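Long-range contact in DNA damage response protein Rtt109, putative (Neosartorya fumigata, PDB 5ZB9), which probably acetylates lysines of histone H3, with acetyl-CoA as the acetyl donor: residues S201-F206 and R232-N237. Numbering follows the deposited sequence.
Sequences SSATAF and RPRWLN
A205 and W235 pair in parallel where the short strand 235-236 lies along strand 202-208, and helix 214-218 in the connection between them makes this a beta-alpha-beta unit at the border of the mixed acetyltransferase sheet. Two backbone hydrogen bonds set the register: A205 N donates to R234 O (2.8 Å), and A205 O accepts from L236 N (2.9 Å). On its other edge, strand 202-208 pairs antiparallel with strand 317-324.

Apolar contacts separate by face. The small methyl of A205 allows the indole to lie close against it: CB sits 3.5 Å from the centroid of the W235 six-membered ring, a CH-pi contact over one ring face. W235, broad enough to span both elements, also packs on helix 162-177, where D174 accepts the bond from its NE1; that helix carries the CoA-binding residues W168 and R171, though no CoA is bound in this model. On the face of F206 and L236, the two side chains run side by side, and branched L236 brings CD1 obliquely to F206 CE2 at 3.7 Å. T204 offers both a methyl and a hydroxyl: chi1 of -55° turns CG2 to R234 O (3.5 Å), while OG1 bonds to E183.

Polar groups join the strands before the ladder begins. Long, flexible R234 bends at chi2 and chi3 so that NH2, also bonded to Y180 O, donates to A203 O (2.9 Å, 164° at the hydrogen). The acceptor lies in the guanidinium plane, but NH2 stands above the carbonyl plane. One water accepts from R234 NE at 2.8 Å and donates to T204 OG1 and P233 O.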
# COMPACT_ATOMS: atom_id res chain seq x y z
N SER A 201 -19.79 -7.68 -2.46
CA SER A 201 -18.46 -7.08 -2.56
C SER A 201 -17.48 -8.09 -3.17
O SER A 201 -17.32 -9.21 -2.65
CB SER A 201 -17.97 -6.61 -1.20
OG SER A 201 -17.67 -5.23 -1.23
N SER A 202 -16.82 -7.70 -4.26
CA SER A 202 -15.92 -8.62 -4.95
C SER A 202 -14.54 -8.03 -5.19
O SER A 202 -14.35 -6.81 -5.08
CB SER A 202 -16.55 -9.06 -6.28
OG SER A 202 -16.81 -7.94 -7.11
N ALA A 203 -13.58 -8.88 -5.54
CA ALA A 203 -12.20 -8.45 -5.68
C ALA A 203 -11.32 -9.41 -6.47
O ALA A 203 -11.55 -10.62 -6.48
CB ALA A 203 -11.58 -8.22 -4.30
N THR A 204 -10.31 -8.84 -7.12
CA THR A 204 -9.26 -9.60 -7.80
C THR A 204 -7.91 -8.94 -7.47
O THR A 204 -7.84 -7.72 -7.28
CB THR A 204 -9.49 -9.64 -9.34
OG1 THR A 204 -10.79 -10.16 -9.62
CG2 THR A 204 -8.44 -10.53 -10.04
N ALA A 205 -6.86 -9.75 -7.40
CA ALA A 205 -5.51 -9.24 -7.17
C ALA A 205 -4.70 -9.29 -8.46
O ALA A 205 -4.74 -10.29 -9.19
CB ALA A 205 -4.81 -10.03 -6.08
N PHE A 206 -3.99 -8.21 -8.75
CA PHE A 206 -3.19 -8.10 -9.98
C PHE A 206 -1.72 -7.91 -9.65
O PHE A 206 -1.37 -7.10 -8.79
CB PHE A 206 -3.68 -6.93 -10.85
CG PHE A 206 -5.13 -7.05 -11.28
CD1 PHE A 206 -6.16 -6.63 -10.45
CD2 PHE A 206 -5.45 -7.57 -12.53
CE1 PHE A 206 -7.48 -6.74 -10.85
CE2 PHE A 206 -6.78 -7.68 -12.94
CZ PHE A 206 -7.79 -7.27 -12.10
N ARG A 232 -12.80 -18.15 -12.62
CA ARG A 232 -12.78 -17.09 -11.61
C ARG A 232 -11.45 -16.99 -10.88
O ARG A 232 -11.39 -17.20 -9.67
CB ARG A 232 -13.90 -17.30 -10.58
CG ARG A 232 -15.28 -16.87 -11.03
CD ARG A 232 -16.18 -18.07 -11.18
NE ARG A 232 -17.48 -17.89 -10.53
CZ ARG A 232 -17.72 -18.18 -9.25
NH1 ARG A 232 -18.93 -17.99 -8.75
NH2 ARG A 232 -16.75 -18.66 -8.48
N PRO A 233 -10.37 -16.66 -11.61
CA PRO A 233 -9.08 -16.53 -10.92
C PRO A 233 -9.08 -15.34 -9.96
O PRO A 233 -9.77 -14.34 -10.20
CB PRO A 233 -8.07 -16.33 -12.06
CG PRO A 233 -8.89 -15.71 -13.16
CD PRO A 233 -10.28 -16.29 -13.03
N ARG A 234 -8.33 -15.46 -8.87
CA ARG A 234 -8.24 -14.38 -7.90
C ARG A 234 -6.91 -13.63 -8.07
O ARG A 234 -6.77 -12.49 -7.63
CB ARG A 234 -8.38 -14.91 -6.48
CG ARG A 234 -9.54 -15.90 -6.27
CD ARG A 234 -10.90 -15.33 -6.66
NE ARG A 234 -11.19 -14.02 -6.07
CZ ARG A 234 -11.64 -13.85 -4.83
NH1 ARG A 234 -11.83 -14.90 -4.05
NH2 ARG A 234 -11.89 -12.63 -4.37
N TRP A 235 -5.93 -14.29 -8.70
CA TRP A 235 -4.66 -13.65 -9.05
C TRP A 235 -4.45 -13.61 -10.56
O TRP A 235 -4.59 -14.62 -11.24
CB TRP A 235 -3.49 -14.38 -8.37
CG TRP A 235 -3.48 -14.16 -6.90
CD1 TRP A 235 -4.16 -14.89 -5.96
CD2 TRP A 235 -2.80 -13.12 -6.18
NE1 TRP A 235 -3.93 -14.38 -4.71
CE2 TRP A 235 -3.09 -13.30 -4.82
CE3 TRP A 235 -1.96 -12.07 -6.56
CZ2 TRP A 235 -2.58 -12.46 -3.83
CZ3 TRP A 235 -1.44 -11.24 -5.58
CH2 TRP A 235 -1.76 -11.44 -4.23
N LEU A 236 -4.14 -12.43 -11.07
CA LEU A 236 -3.93 -12.25 -12.50
C LEU A 236 -2.61 -11.55 -12.74
O LEU A 236 -2.26 -10.61 -12.02
CB LEU A 236 -5.06 -11.44 -13.12
CG LEU A 236 -6.40 -12.14 -13.27
CD1 LEU A 236 -7.44 -11.18 -13.81
CD2 LEU A 236 -6.25 -13.32 -14.19
N ASN A 237 -1.88 -12.00 -13.75
CA ASN A 237 -0.64 -11.35 -14.15
C ASN A 237 -0.91 -10.25 -15.17
O ASN A 237 -0.62 -10.40 -16.35
CB ASN A 237 0.35 -12.38 -14.72
CG ASN A 237 1.65 -11.76 -15.20
OD1 ASN A 237 2.28 -12.27 -16.13
ND2 ASN A 237 2.06 -10.65 -14.58
O HOH W 1 -11.51 -12.75 -8.49